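Local coordinates for protein 4-hydroxy-3-methylbut-2-enyl diphosphate reductase, apicoplast (Plasmodium falciparum, PDB 4N7B) that reduces (E)-4-hydroxy-3-methylbut-2-enyl diphosphate to isopentenyl and dimethylallyl diphosphate with an iron-sulfur cluster, the last step of the non-mevalonate isoprenoid pathway, at residues L467-L472 with P501-T506. Numbering follows the deposited sequence.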
loop_
_atom_site.group_PDB
_atom_site.type_symbol
_atom_site.label_atom_id
_atom_site.label_comp_id
_atom_site.label_asym_id
_atom_site.label_seq_id
_atom_site.Cartn_x
_atom_site.Cartn_y
_atom_site.Cartn_z
ATOM N N LEU A 467 -14.870 -16.187 5.764
ATOM C CA LEU A 467 -15.689 -16.485 4.594
ATOM C C LEU A 467 -17.028 -17.059 5.041
ATOM O O LEU A 467 -17.083 -18.046 5.777
ATOM C CB LEU A 467 -14.982 -17.467 3.667
ATOM C CG LEU A 467 -15.792 -18.100 2.530
ATOM C CD1 LEU A 467 -16.232 -17.065 1.501
ATOM C CD2 LEU A 467 -14.964 -19.216 1.866
ATOM N N ASP A 468 -18.102 -16.409 4.611
ATOM C CA ASP A 468 -19.441 -16.949 4.746
ATOM C C ASP A 468 -19.650 -17.899 3.586
ATOM O O ASP A 468 -19.969 -17.458 2.478
ATOM C CB ASP A 468 -20.465 -15.827 4.673
ATOM C CG ASP A 468 -21.884 -16.340 4.642
ATOM O OD1 ASP A 468 -22.077 -17.575 4.780
ATOM O OD2 ASP A 468 -22.814 -15.507 4.502
ATOM N N GLN A 469 -19.470 -19.196 3.846
ATOM C CA GLN A 469 -19.445 -20.222 2.801
ATOM C C GLN A 469 -20.741 -20.338 2.009
ATOM O O GLN A 469 -20.780 -20.974 0.950
ATOM C CB GLN A 469 -19.050 -21.578 3.412
ATOM C CG GLN A 469 -17.577 -21.583 3.855
ATOM C CD GLN A 469 -17.146 -22.846 4.595
ATOM O OE1 GLN A 469 -17.712 -23.923 4.409
ATOM N NE2 GLN A 469 -16.147 -22.707 5.454
ATOM N N GLN A 470 -21.789 -19.698 2.505
ATOM C CA GLN A 470 -23.080 -19.706 1.822
ATOM C C GLN A 470 -23.009 -18.927 0.527
ATOM O O GLN A 470 -23.797 -19.171 -0.373
ATOM C CB GLN A 470 -24.179 -19.100 2.701
ATOM C CG GLN A 470 -24.749 -20.061 3.735
ATOM C CD GLN A 470 -25.244 -21.373 3.117
ATOM O OE1 GLN A 470 -26.201 -21.386 2.331
ATOM N NE2 GLN A 470 -24.586 -22.481 3.470
ATOM N N ILE A 471 -22.086 -17.978 0.428
ATOM C CA ILE A 471 -22.041 -17.137 -0.758
ATOM C C ILE A 471 -21.419 -17.865 -1.938
ATOM O O ILE A 471 -21.290 -17.279 -3.014
ATOM C CB ILE A 471 -21.249 -15.835 -0.538
ATOM C CG1 ILE A 471 -19.749 -16.109 -0.608
ATOM C CG2 ILE A 471 -21.645 -15.180 0.779
ATOM C CD1 ILE A 471 -18.907 -14.884 -0.432
ATOM N N LEU A 472 -21.007 -19.118 -1.736
ATOM C CA LEU A 472 -20.406 -19.913 -2.808
ATOM C C LEU A 472 -21.473 -20.753 -3.503
ATOM O O LEU A 472 -21.210 -21.400 -4.517
ATOM C CB LEU A 472 -19.346 -20.841 -2.252
ATOM C CG LEU A 472 -18.152 -20.216 -1.536
ATOM C CD1 LEU A 472 -17.365 -21.306 -0.795
ATOM C CD2 LEU A 472 -17.280 -19.495 -2.530
ATOM N N PRO A 501 -12.904 -31.093 -1.276
ATOM C CA PRO A 501 -14.295 -31.315 -0.883
ATOM C C PRO A 501 -14.616 -30.463 0.332
ATOM O O PRO A 501 -13.725 -30.244 1.151
ATOM C CB PRO A 501 -14.331 -32.806 -0.509
ATOM C CG PRO A 501 -13.113 -33.415 -1.174
ATOM C CD PRO A 501 -12.094 -32.325 -1.208
ATOM N N PRO A 502 -15.864 -30.002 0.460
ATOM C CA PRO A 502 -16.987 -30.277 -0.443
ATOM C C PRO A 502 -17.142 -29.308 -1.624
ATOM O O PRO A 502 -18.157 -29.373 -2.305
ATOM C CB PRO A 502 -18.189 -30.110 0.480
ATOM C CG PRO A 502 -17.764 -28.992 1.402
ATOM C CD PRO A 502 -16.285 -29.212 1.632
ATOM N N PHE A 503 -16.172 -28.439 -1.880
ATOM C CA PHE A 503 -16.361 -27.391 -2.880
ATOM C C PHE A 503 -15.829 -27.780 -4.249
ATOM O O PHE A 503 -16.500 -27.579 -5.256
ATOM C CB PHE A 503 -15.726 -26.098 -2.381
ATOM C CG PHE A 503 -16.343 -25.605 -1.100
ATOM C CD1 PHE A 503 -17.659 -25.176 -1.076
ATOM C CD2 PHE A 503 -15.632 -25.629 0.085
ATOM C CE1 PHE A 503 -18.245 -24.753 0.100
ATOM C CE2 PHE A 503 -16.220 -25.206 1.269
ATOM C CZ PHE A 503 -17.523 -24.768 1.271
ATOM N N ASN A 504 -14.631 -28.353 -4.276
ATOM C CA ASN A 504 -14.079 -28.941 -5.488
ATOM C C ASN A 504 -14.009 -28.001 -6.690
ATOM O O ASN A 504 -14.266 -28.423 -7.812
ATOM C CB ASN A 504 -14.859 -30.193 -5.867
ATOM C CG ASN A 504 -14.737 -31.280 -4.834
ATOM O OD1 ASN A 504 -13.635 -31.601 -4.379
ATOM N ND2 ASN A 504 -15.868 -31.863 -4.453
ATOM N N TYR A 505 -13.640 -26.742 -6.461
ATOM C CA TYR A 505 -13.296 -25.866 -7.565
ATOM C C TYR A 505 -11.997 -26.389 -8.179
ATOM O O TYR A 505 -11.043 -26.678 -7.457
ATOM C CB TYR A 505 -13.115 -24.418 -7.089
ATOM C CG TYR A 505 -14.432 -23.732 -6.682
ATOM C CD1 TYR A 505 -14.910 -23.800 -5.374
ATOM C CD2 TYR A 505 -15.186 -23.041 -7.607
ATOM C CE1 TYR A 505 -16.121 -23.201 -5.003
ATOM C CE2 TYR A 505 -16.405 -22.435 -7.245
ATOM C CZ TYR A 505 -16.859 -22.515 -5.946
ATOM O OH TYR A 505 -18.053 -21.909 -5.592
ATOM N N THR A 506 -11.950 -26.504 -9.501
ATOM C CA THR A 506 -10.725 -26.957 -10.165
ATOM C C THR A 506 -9.727 -25.806 -10.201
ATOM O O THR A 506 -10.050 -24.700 -10.628
ATOM C CB THR A 506 -10.974 -27.448 -11.602
ATOM O OG1 THR A 506 -11.793 -28.616 -11.573
ATOM C CG2 THR A 506 -9.639 -27.796 -12.284
#
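Leu472, at the end of a short 3-10 turn, packs against Phe503 and Tyr505 in a mainly apolar loop-to-loop contact of the IspH fold, at the periphery of the domain built on a five-stranded parallel sheet and away from the iron-sulfur cluster. Residues 467-472 belong to the loop between strands 458-461 and 477-482; residues 501-506 lead from helix 488-499 into the edge strand 506-511. No hydrogen bond joins the two segments. Leu472 CD1 lies over one face of the Phe503 ring, 4.0 Å from its centroid and 24° off the normal, a CH-pi contact displaced toward CE1. The opposite face is covered by CG of Pro502, which follows a cis peptide bond, so the ring is held between leucine and proline. Phe503 CG stands anti to its own carbonyl carbon (chi1 -61°), which sends the ring across to the turn. Nearer the backbone, Leu472 CB lies 3.7 Å from Tyr505 OH; that hydroxyl bonds instead to Val475 O, tying residue 505 to the chain just before strand 477-482. Leu472 and Tyr505 also rest on Leu498 and Ile478, continuing the contact into the space between helix and sheet. An Asx turn leads into the 3-10 segment: Gln470 N donates to Asp468 OD1 at 3.1 Å, from above the carboxylate plane. At the more exposed side, the extended Gln469 chain brings its amide to the ring at 82° between planes, with OE1 in the ring plane, 3.3 Å from Phe503 CZ.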